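Local atomic coordinates of D-methionine-binding lipoprotein MetQ (Escherichia coli, PDB entry 4YAH), a protein that binds methionine and serves as the solute-binding component of an ATP-driven D-methionine permease. Residues E74-S77 with A83-F86; N229-R234 with K244-A249; V64-N67 with L71-E74; D93-L96 with G100-L103. All blocks are in the same frame, centred on the assembly; numbering follows the deposited sequence.

Interaction 1 (E74-S77 with A83-F86). With MET (methionine), chain B.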
loop_
_atom_site.group_PDB
_atom_site.type_symbol
_atom_site.label_atom_id
_atom_site.label_comp_id
_atom_site.label_asym_id
_atom_site.label_seq_id
_atom_site.Cartn_x
_atom_site.Cartn_y
_atom_site.Cartn_z
ATOM N N GLU A 74 1.504 -8.888 -12.745
ATOM C CA GLU A 74 1.491 -9.439 -14.110
ATOM C C GLU A 74 2.902 -9.498 -14.677
ATOM O O GLU A 74 3.320 -10.511 -15.250
ATOM C CB GLU A 74 0.608 -8.599 -15.041
ATOM C CG GLU A 74 -0.863 -8.569 -14.650
ATOM C CD GLU A 74 -1.765 -7.994 -15.744
ATOM O OE1 GLU A 74 -1.238 -7.533 -16.786
ATOM O OE2 GLU A 74 -3.005 -8.016 -15.560
ATOM N N ALA A 75 3.634 -8.408 -14.497
ATOM C CA ALA A 75 4.990 -8.289 -15.010
ATOM C C ALA A 75 5.885 -9.343 -14.377
ATOM O O ALA A 75 6.694 -9.975 -15.037
ATOM C CB ALA A 75 5.524 -6.894 -14.738
ATOM N N LEU A 76 5.736 -9.520 -13.079
ATOM C CA LEU A 76 6.517 -10.509 -12.350
ATOM C C LEU A 76 6.196 -11.921 -12.818
ATOM O O LEU A 76 7.097 -12.704 -13.082
ATOM C CB LEU A 76 6.248 -10.379 -10.851
ATOM C CG LEU A 76 6.931 -11.391 -9.947
ATOM C CD1 LEU A 76 8.439 -11.369 -10.139
ATOM C CD2 LEU A 76 6.564 -11.134 -8.496
ATOM N N SER A 77 4.909 -12.238 -12.912
ATOM C CA SER A 77 4.454 -13.565 -13.308
ATOM C C SER A 77 4.970 -13.931 -14.698
ATOM O O SER A 77 5.381 -15.067 -14.949
ATOM C CB SER A 77 2.934 -13.629 -13.291
ATOM O OG SER A 77 2.495 -14.908 -13.703
ATOM N N ALA A 83 11.328 -9.288 -9.359
ATOM C CA ALA A 83 10.734 -9.107 -8.045
ATOM C C ALA A 83 9.891 -7.860 -8.096
ATOM O O ALA A 83 10.062 -7.041 -8.999
ATOM C CB ALA A 83 11.791 -8.965 -6.972
ATOM N N ASN A 84 8.986 -7.695 -7.136
ATOM C CA ASN A 84 8.419 -6.373 -6.939
ATOM C C ASN A 84 8.302 -6.075 -5.462
ATOM O O ASN A 84 8.473 -6.947 -4.607
ATOM C CB ASN A 84 7.067 -6.208 -7.664
ATOM C CG ASN A 84 6.024 -7.215 -7.255
ATOM O OD1 ASN A 84 5.819 -7.500 -6.065
ATOM N ND2 ASN A 84 5.295 -7.722 -8.253
ATOM N N ALA A 85 8.062 -4.805 -5.168
ATOM C CA ALA A 85 8.061 -4.345 -3.803
ATOM C C ALA A 85 6.979 -3.308 -3.619
ATOM O O ALA A 85 7.250 -2.103 -3.688
ATOM C CB ALA A 85 9.427 -3.783 -3.434
ATOM N N PHE A 86 5.745 -3.765 -3.415
ATOM C CA PHE A 86 4.625 -2.825 -3.389
ATOM C C PHE A 86 3.364 -3.273 -2.661
ATOM O O PHE A 86 2.446 -2.469 -2.521
ATOM C CB PHE A 86 4.217 -2.470 -4.830
ATOM C CG PHE A 86 3.285 -3.476 -5.460
ATOM C CD1 PHE A 86 1.923 -3.247 -5.490
ATOM C CD2 PHE A 86 3.768 -4.670 -5.991
ATOM C CE1 PHE A 86 1.059 -4.168 -6.045
ATOM C CE2 PHE A 86 2.904 -5.591 -6.549
ATOM C CZ PHE A 86 1.555 -5.342 -6.581
HETATM N N MET B . 1.620 0.369 -0.017
HETATM C CA MET B . 0.225 -0.067 0.045
HETATM C C MET B . -0.251 -0.015 1.477
HETATM O O MET B . 0.448 -0.545 2.348
HETATM C CB MET B . 0.072 -1.488 -0.504
HETATM C CG MET B . -1.367 -1.955 -0.653
HETATM S SD MET B . -1.533 -3.636 -1.290
HETATM C CE MET B . -1.114 -3.374 -3.013
HETATM O OXT MET B . -1.337 0.529 1.760
#

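Interaction 2 (N229-R234 with K244-A249). With MET (methionine), chain B.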
loop_
_atom_site.group_PDB
_atom_site.type_symbol
_atom_site.label_atom_id
_atom_site.label_comp_id
_atom_site.label_asym_id
_atom_site.label_seq_id
_atom_site.Cartn_x
_atom_site.Cartn_y
_atom_site.Cartn_z
ATOM N N ASN A 229 4.156 -4.385 4.063
ATOM C CA ASN A 229 4.415 -4.595 2.645
ATOM C C ASN A 229 5.557 -5.611 2.486
ATOM O O ASN A 229 6.290 -5.889 3.437
ATOM C CB ASN A 229 4.755 -3.266 1.949
ATOM C CG ASN A 229 3.531 -2.394 1.694
ATOM O OD1 ASN A 229 3.529 -1.591 0.765
ATOM N ND2 ASN A 229 2.499 -2.522 2.541
ATOM N N LEU A 230 5.731 -6.095 1.253
ATOM C CA LEU A 230 6.565 -7.257 0.965
ATOM C C LEU A 230 7.407 -7.039 -0.275
ATOM O O LEU A 230 7.016 -6.305 -1.181
ATOM C CB LEU A 230 5.692 -8.487 0.726
ATOM C CG LEU A 230 4.618 -8.798 1.763
ATOM C CD1 LEU A 230 3.645 -9.799 1.166
ATOM C CD2 LEU A 230 5.257 -9.343 3.017
ATOM N N ILE A 231 8.547 -7.720 -0.315
ATOM C CA ILE A 231 9.265 -7.975 -1.562
ATOM C C ILE A 231 8.795 -9.351 -1.978
ATOM O O ILE A 231 8.773 -10.286 -1.151
ATOM C CB ILE A 231 10.780 -7.927 -1.383
ATOM C CG1 ILE A 231 11.193 -6.519 -0.958
ATOM C CG2 ILE A 231 11.503 -8.292 -2.699
ATOM C CD1 ILE A 231 12.549 -6.428 -0.298
ATOM N N VAL A 232 8.352 -9.450 -3.230
ATOM C CA VAL A 232 7.727 -10.642 -3.762
ATOM C C VAL A 232 8.408 -11.083 -5.050
ATOM O O VAL A 232 8.764 -10.248 -5.888
ATOM C CB VAL A 232 6.249 -10.385 -4.021
ATOM C CG1 VAL A 232 5.598 -11.535 -4.720
ATOM C CG2 VAL A 232 5.548 -10.139 -2.704
ATOM N N THR A 233 8.572 -12.400 -5.193
ATOM C CA THR A 233 9.137 -13.002 -6.403
ATOM C C THR A 233 8.232 -14.116 -6.881
ATOM O O THR A 233 7.220 -14.412 -6.258
ATOM C CB THR A 233 10.534 -13.603 -6.173
ATOM O OG1 THR A 233 10.425 -14.750 -5.316
ATOM C CG2 THR A 233 11.476 -12.590 -5.560
ATOM N N ARG A 234 8.629 -14.773 -7.969
ATOM C CA ARG A 234 7.976 -16.014 -8.353
ATOM C C ARG A 234 8.503 -17.129 -7.453
ATOM O O ARG A 234 9.558 -17.005 -6.841
ATOM C CB ARG A 234 8.237 -16.357 -9.820
ATOM C CG ARG A 234 7.679 -15.351 -10.824
ATOM C CD ARG A 234 8.025 -15.783 -12.242
ATOM N NE ARG A 234 9.469 -15.911 -12.383
ATOM C CZ ARG A 234 10.303 -14.899 -12.605
ATOM N NH1 ARG A 234 9.844 -13.654 -12.740
ATOM N NH2 ARG A 234 11.605 -15.133 -12.691
ATOM N N LYS A 244 18.164 -12.339 -2.811
ATOM C CA LYS A 244 18.592 -12.287 -1.417
ATOM C C LYS A 244 19.350 -10.993 -1.165
ATOM O O LYS A 244 19.154 -10.340 -0.135
ATOM C CB LYS A 244 19.466 -13.484 -1.057
ATOM C CG LYS A 244 18.745 -14.814 -1.078
ATOM C CD LYS A 244 19.727 -15.937 -0.681
ATOM C CE LYS A 244 19.286 -17.272 -1.202
ATOM N NZ LYS A 244 20.262 -18.352 -0.842
ATOM N N LYS A 245 20.193 -10.604 -2.118
ATOM C CA LYS A 245 20.955 -9.376 -1.983
ATOM C C LYS A 245 20.046 -8.155 -1.939
ATOM O O LYS A 245 20.267 -7.241 -1.149
ATOM C CB LYS A 245 21.932 -9.215 -3.141
ATOM C CG LYS A 245 23.138 -10.122 -3.066
ATOM C CD LYS A 245 24.001 -9.887 -4.290
ATOM C CE LYS A 245 25.248 -10.714 -4.239
ATOM N NZ LYS A 245 25.879 -10.791 -5.580
ATOM N N PHE A 246 19.050 -8.127 -2.813
ATOM C CA PHE A 246 18.171 -6.975 -2.876
ATOM C C PHE A 246 17.400 -6.853 -1.564
ATOM O O PHE A 246 17.197 -5.763 -1.032
ATOM C CB PHE A 246 17.199 -7.078 -4.039
ATOM C CG PHE A 246 16.257 -5.939 -4.102
ATOM C CD1 PHE A 246 16.716 -4.694 -4.459
ATOM C CD2 PHE A 246 14.935 -6.094 -3.745
ATOM C CE1 PHE A 246 15.866 -3.611 -4.495
ATOM C CE2 PHE A 246 14.071 -4.999 -3.774
ATOM C CZ PHE A 246 14.546 -3.772 -4.155
ATOM N N VAL A 247 16.961 -7.986 -1.036
ATOM C CA VAL A 247 16.213 -7.966 0.218
ATOM C C VAL A 247 17.087 -7.387 1.316
ATOM O O VAL A 247 16.634 -6.557 2.099
ATOM C CB VAL A 247 15.716 -9.373 0.599
ATOM C CG1 VAL A 247 15.189 -9.426 2.035
ATOM C CG2 VAL A 247 14.637 -9.826 -0.387
ATOM N N GLN A 248 18.341 -7.815 1.380
ATOM C CA GLN A 248 19.233 -7.325 2.424
ATOM C C GLN A 248 19.502 -5.827 2.264
ATOM O O GLN A 248 19.629 -5.103 3.258
ATOM C CB GLN A 248 20.546 -8.124 2.431
ATOM C CG GLN A 248 20.388 -9.469 3.148
ATOM C CD GLN A 248 21.550 -10.435 2.943
ATOM O OE1 GLN A 248 22.489 -10.475 3.744
ATOM N NE2 GLN A 248 21.469 -11.249 1.892
ATOM N N ALA A 249 19.548 -5.362 1.019
ATOM C CA ALA A 249 19.781 -3.950 0.738
ATOM C C ALA A 249 18.582 -3.110 1.169
ATOM O O ALA A 249 18.728 -2.039 1.758
ATOM C CB ALA A 249 20.071 -3.754 -0.740
HETATM N N MET B . 1.620 0.369 -0.017
HETATM C CA MET B . 0.225 -0.067 0.045
HETATM C C MET B . -0.251 -0.015 1.477
HETATM O O MET B . 0.448 -0.545 2.348
HETATM C CB MET B . 0.072 -1.488 -0.504
HETATM C CG MET B . -1.367 -1.955 -0.653
HETATM S SD MET B . -1.533 -3.636 -1.290
HETATM C CE MET B . -1.114 -3.374 -3.013
HETATM O OXT MET B . -1.337 0.529 1.760
#

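Interaction 3 (V64-N67 with L71-E74)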
loop_
_atom_site.group_PDB
_atom_site.type_symbol
_atom_site.label_atom_id
_atom_site.label_comp_id
_atom_site.label_asym_id
_atom_site.label_seq_id
_atom_site.Cartn_x
_atom_site.Cartn_y
_atom_site.Cartn_z
ATOM N N VAL A 64 11.860 -0.762 -12.168
ATOM C CA VAL A 64 10.825 -0.632 -13.172
ATOM C C VAL A 64 9.629 -0.033 -12.473
ATOM O O VAL A 64 9.145 -0.611 -11.507
ATOM C CB VAL A 64 10.463 -1.982 -13.792
ATOM C CG1 VAL A 64 9.392 -1.839 -14.855
ATOM C CG2 VAL A 64 11.712 -2.639 -14.399
ATOM N N THR A 65 9.158 1.123 -12.946
ATOM C CA THR A 65 8.136 1.852 -12.206
ATOM C C THR A 65 6.749 1.621 -12.771
ATOM O O THR A 65 6.564 1.455 -13.983
ATOM C CB THR A 65 8.415 3.364 -12.177
ATOM O OG1 THR A 65 8.413 3.895 -13.511
ATOM C CG2 THR A 65 9.736 3.658 -11.507
ATOM N N PHE A 66 5.785 1.611 -11.855
ATOM C CA PHE A 66 4.370 1.400 -12.142
ATOM C C PHE A 66 3.586 2.463 -11.381
ATOM O O PHE A 66 4.115 3.060 -10.447
ATOM C CB PHE A 66 3.912 0.001 -11.699
ATOM C CG PHE A 66 4.599 -1.124 -12.417
ATOM C CD1 PHE A 66 4.025 -1.686 -13.542
ATOM C CD2 PHE A 66 5.817 -1.611 -11.972
ATOM C CE1 PHE A 66 4.666 -2.723 -14.215
ATOM C CE2 PHE A 66 6.459 -2.632 -12.642
ATOM C CZ PHE A 66 5.882 -3.191 -13.755
ATOM N N ASN A 67 2.342 2.699 -11.778
ATOM C CA ASN A 67 1.438 3.535 -10.991
ATOM C C ASN A 67 0.101 2.845 -10.805
ATOM O O ASN A 67 -0.949 3.474 -10.823
ATOM C CB ASN A 67 1.225 4.900 -11.639
ATOM C CG ASN A 67 0.556 5.874 -10.697
ATOM O OD1 ASN A 67 0.849 5.880 -9.506
ATOM N ND2 ASN A 67 -0.375 6.671 -11.215
ATOM N N LEU A 71 -0.562 -4.300 -12.643
ATOM C CA LEU A 71 0.505 -4.632 -13.591
ATOM C C LEU A 71 1.805 -5.138 -12.952
ATOM O O LEU A 71 2.514 -5.933 -13.569
ATOM C CB LEU A 71 0.820 -3.424 -14.473
ATOM C CG LEU A 71 -0.346 -2.940 -15.335
ATOM C CD1 LEU A 71 0.076 -1.730 -16.193
ATOM C CD2 LEU A 71 -0.875 -4.058 -16.202
ATOM N N PRO A 72 2.147 -4.688 -11.732
ATOM C CA PRO A 72 3.420 -5.223 -11.219
ATOM C C PRO A 72 3.429 -6.739 -10.994
ATOM O O PRO A 72 4.471 -7.384 -11.201
ATOM C CB PRO A 72 3.603 -4.484 -9.895
ATOM C CG PRO A 72 2.811 -3.208 -10.062
ATOM C CD PRO A 72 1.637 -3.576 -10.906
ATOM N N ASN A 73 2.304 -7.319 -10.579
ATOM C CA ASN A 73 2.261 -8.764 -10.411
ATOM C C ASN A 73 2.182 -9.486 -11.765
ATOM O O ASN A 73 2.751 -10.568 -11.914
ATOM C CB ASN A 73 1.099 -9.174 -9.506
ATOM C CG ASN A 73 1.442 -9.051 -8.047
ATOM O OD1 ASN A 73 2.614 -9.025 -7.660
ATOM N ND2 ASN A 73 0.417 -8.984 -7.213
ATOM N N GLU A 74 1.504 -8.888 -12.745
ATOM C CA GLU A 74 1.491 -9.439 -14.110
ATOM C C GLU A 74 2.902 -9.498 -14.677
ATOM O O GLU A 74 3.320 -10.511 -15.250
ATOM C CB GLU A 74 0.608 -8.599 -15.041
ATOM C CG GLU A 74 -0.863 -8.569 -14.650
ATOM C CD GLU A 74 -1.765 -7.994 -15.744
ATOM O OE1 GLU A 74 -1.238 -7.533 -16.786
ATOM O OE2 GLU A 74 -3.005 -8.016 -15.560
#

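Interaction 4 (D93-L96 with G100-L103)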
loop_
_atom_site.group_PDB
_atom_site.type_symbol
_atom_site.label_atom_id
_atom_site.label_comp_id
_atom_site.label_asym_id
_atom_site.label_seq_id
_atom_site.Cartn_x
_atom_site.Cartn_y
_atom_site.Cartn_z
ATOM N N ASP A 93 -2.160 -12.619 -1.266
ATOM C CA ASP A 93 -3.013 -13.807 -1.165
ATOM C C ASP A 93 -4.245 -13.724 -2.056
ATOM O O ASP A 93 -4.621 -14.696 -2.696
ATOM C CB ASP A 93 -3.446 -14.022 0.282
ATOM C CG ASP A 93 -2.283 -14.406 1.187
ATOM O OD1 ASP A 93 -1.212 -14.766 0.663
ATOM O OD2 ASP A 93 -2.442 -14.347 2.418
ATOM N N GLN A 94 -4.859 -12.550 -2.109
ATOM C CA GLN A 94 -6.022 -12.333 -2.952
ATOM C C GLN A 94 -5.668 -12.453 -4.433
ATOM O O GLN A 94 -6.451 -12.959 -5.241
ATOM C CB GLN A 94 -6.618 -10.957 -2.645
ATOM C CG GLN A 94 -7.940 -10.698 -3.311
ATOM C CD GLN A 94 -9.020 -11.594 -2.758
ATOM O OE1 GLN A 94 -9.084 -11.833 -1.550
ATOM N NE2 GLN A 94 -9.858 -12.121 -3.637
ATOM N N GLN A 95 -4.485 -11.964 -4.781
ATOM C CA GLN A 95 -3.971 -12.048 -6.149
ATOM C C GLN A 95 -3.726 -13.509 -6.549
ATOM O O GLN A 95 -4.000 -13.900 -7.689
ATOM C CB GLN A 95 -2.681 -11.237 -6.284
ATOM C CG GLN A 95 -2.896 -9.714 -6.278
ATOM C CD GLN A 95 -3.163 -9.173 -7.646
ATOM O OE1 GLN A 95 -2.243 -9.015 -8.451
ATOM N NE2 GLN A 95 -4.420 -8.868 -7.926
ATOM N N LEU A 96 -3.184 -14.301 -5.629
ATOM C CA LEU A 96 -2.983 -15.720 -5.915
ATOM C C LEU A 96 -4.326 -16.386 -6.210
ATOM O O LEU A 96 -4.444 -17.145 -7.170
ATOM C CB LEU A 96 -2.273 -16.430 -4.757
ATOM C CG LEU A 96 -0.929 -15.852 -4.285
ATOM C CD1 LEU A 96 -0.244 -16.825 -3.355
ATOM C CD2 LEU A 96 -0.020 -15.472 -5.436
ATOM N N GLY A 100 -4.220 -16.557 -9.987
ATOM C CA GLY A 100 -3.623 -17.873 -10.101
ATOM C C GLY A 100 -2.110 -17.850 -10.227
ATOM O O GLY A 100 -1.501 -18.846 -10.637
ATOM N N TYR A 101 -1.497 -16.725 -9.866
ATOM C CA TYR A 101 -0.035 -16.591 -9.889
ATOM C C TYR A 101 0.632 -17.515 -8.875
ATOM O O TYR A 101 0.018 -17.897 -7.881
ATOM C CB TYR A 101 0.406 -15.167 -9.555
ATOM C CG TYR A 101 -0.169 -14.062 -10.376
ATOM C CD1 TYR A 101 -0.229 -14.146 -11.758
ATOM C CD2 TYR A 101 -0.629 -12.900 -9.756
ATOM C CE1 TYR A 101 -0.738 -13.098 -12.513
ATOM C CE2 TYR A 101 -1.143 -11.850 -10.499
ATOM C CZ TYR A 101 -1.188 -11.958 -11.876
ATOM O OH TYR A 101 -1.699 -10.931 -12.624
ATOM N N LYS A 102 1.901 -17.841 -9.123
ATOM C CA LYS A 102 2.715 -18.563 -8.145
ATOM C C LYS A 102 3.818 -17.641 -7.629
ATOM O O LYS A 102 4.974 -17.706 -8.047
ATOM C CB LYS A 102 3.293 -19.844 -8.770
ATOM C CG LYS A 102 2.215 -20.851 -9.186
ATOM C CD LYS A 102 1.328 -21.259 -8.011
ATOM C CE LYS A 102 0.352 -22.364 -8.388
ATOM N NZ LYS A 102 1.041 -23.635 -8.746
ATOM N N LEU A 103 3.420 -16.751 -6.726
ATOM C CA LEU A 103 4.319 -15.758 -6.171
ATOM C C LEU A 103 4.472 -15.988 -4.700
ATOM O O LEU A 103 3.565 -16.515 -4.057
ATOM C CB LEU A 103 3.797 -14.346 -6.386
ATOM C CG LEU A 103 3.300 -14.000 -7.777
ATOM C CD1 LEU A 103 2.800 -12.570 -7.818
ATOM C CD2 LEU A 103 4.385 -14.199 -8.817
HETATM O O HOH W 1 -2.199 -8.689 -11.055
HETATM O O HOH W 2 -2.113 -19.395 -7.088
#

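Interaction 1 (E74-S77 with A83-F86)
The side-chain amide nitrogen of Asn-84 is gripped from the helix: ND2 donates a hydrogen bond to Asn-73 OD1 and a weak one to Pro-72 O, while Leu-76 lies against it, with CD2 3.6 Å from ND2. Fixed in this way, the amide turns its nitrogen to the helix, and OD1 has a weak bond from Gln-87 NE2. With CG of Leu-76 anti to the backbone N (chi1 177°), its two methyls divide the strand between them. The Leu-76 and Asn-84 side chains cross at about a right angle, CD2 lying against the amide, and CD1 lies over the backbone of Ala-83, 3.6 Å from Ala-83 N. A branched leucine suits this buried place, and the Ala-83 methyl points away from the helix, which leaves its backbone N and CA for CD1 to rest on. Cutting this leucine back to an alanine removes both methyls and would probably leave a gap beside the Asn-84 amide and the Ala-83 backbone. Further along, the ring atom CE1 of Phe-86 lies 3.8 Å from CE of the bound methionine, lining the pocket. Strand 83-88 runs between strands 32-38 and 229-234, and helix 71-78 packs on this sheet, Leu-76 touching Val-232 as well.

Interaction 2 (N229-R234 with K244-A249)
Ile-231 reaches helix 241-250 because its CG1 is anti to the carbonyl carbon (chi1 -63°) and the chain stays extended at chi2 (160°), which carries CD1 out to the helix. There CD1 meets two residues. It lies 4.0 Å from CG2 of Val-247, the methyl that stands beside the backbone N, and 4.1 Å from CE2 of Phe-246, whose ring it approaches obliquely. The contact is thus a purely apolar one: a long, slim isoleucine arm reaching a methyl of the branched valine and an aromatic ring, all buried. On the outward side of the helix, Gln-248 folds back on its own turn, and its NE2 bonds to Lys-244 O at 3.2 Å. That carbonyl also accepts the helical bond from Gln-248 N, and the two donors reach it from opposite faces of its plane. Two residues before Ile-231 in the chain, Asn-229 meets the ligand through both ends of its amide. OD1 accepts from the methionine N at 2.8 Å, and ND2 donates to the methionine O at 2.9 Å in a nearly straight bond (166°). An amide, donor and acceptor in one group, suits a ligand carrying both an amino and a carboxylate group; with Arg-144, Asn-202 and Thr-204 completing the grip, this is the amino-acid site of a substrate-binding protein of the periplasmic-binding-protein fold.

Interaction 3 (V64-N67 with L71-E74)
Phe-66 lays one face of its ring on Pro-72, and this is the tight part of the contact. Pro-72 CA stands 4.0 Å from the ring centroid, only 8° off the ring normal, a CH-pi contact almost exactly over the centre. The pyrrolidine then runs back over the inner ring carbons, with Pro-72 CG 3.6 Å from Phe-66 CG, and the two side chains slide past each other in opposite directions. A proline suits this spot because its compact ring offers a flank of C-H groups to an aromatic face. A chi1 of -63° sets the phenyl beside the backbone N of Phe-66 and swings it toward the helix. The looser side is at Leu-71, an exposed residue that meets the ring obliquely and through CB, 3.8 Å from Phe-66 CD1; the branched end of the leucine extends beyond the phenyl. A serine in place of Phe-66 has no ring to lay on Pro-72 and would probably leave the proline face and Leu-71 CB without an apolar partner on this side. Leu-71 N bonds to Asp-68 OD2 where helix 71-78 starts. Strand 60-66 is an edge strand of its sheet within this chain, its backbone bonded to strand 32-38, and helix 71-78 carries the chain from it to the parallel strand 83-88, beyond strand 32-38, as a beta-alpha-beta crossover; Pro-72 touches Phe-86 of that strand.

Interaction 4 (D93-L96 with G100-L103)
Leu-96 and Gly-100 meet at a glycine C-terminus of helix 89-99: Gly-100 is the first residue to leave helical geometry, with positive phi, a conformation that comes easily to a residue without a CB. The chain then turns back along the helix toward strand 103-111. One backbone hydrogen bond crosses the contact: Gly-100 N donates to Leu-96 O at 2.9 Å, though bent, with 131° at the hydrogen. The same carbonyl has a second partner, a bridging water that donates to Leu-96 O at 3.2 Å and to Tyr-101 O at 2.7 Å, so that solvent ties the last turn to the departing chain. The apolar contacts all run through Leu-96. Its chi1 of -55° turns the branched end toward the returning chain, where CD2 lies 4.2 Å from Tyr-101 CB and 4.1 Å from Leu-103 CB, so one methyl touches both residues; a leucine is long enough to do this. Polar side-chain contacts gather at Gln-95 and Tyr-101, which lie side by side and point the same way. A second water donates to Gln-95 OE1 at 2.6 Å and accepts from Tyr-101 OH at 2.8 Å, and Asn-73 ND2 also donates to OE1, so the glutamine oxygen joins this turn to helix 71-78. The tyrosine suits its place because its phenol reaches this water while the ring stays buried against Asn-73, Glu-74 and Ser-77. Gln-95 OE1 itself sits at the ring's edge, in its plane, 3.7 Å from Tyr-101 CE2.

How the interactions relate
Along the chain the order is interaction 3, interaction 1, interaction 4, then interaction 2. The first two share helix 71-78 and Glu-74, with centres about 6 Å apart, and follow the chain from strand 60-66 through the helix to strand 83-88. Interaction 2 has its centre about 11 Å from that of interaction 1, on the neighbouring strand 229-234 of the same sheet, and Arg-234 reaches back to Leu-76 O. Interaction 4, also about 11 Å from interaction 1, sets Tyr-101 against helix 71-78. Interactions 1 and 2 both touch the bound methionine, so one six-stranded sheet with its packed helices brings Phe-86 and Asn-229, among other pocket residues, to the ligand.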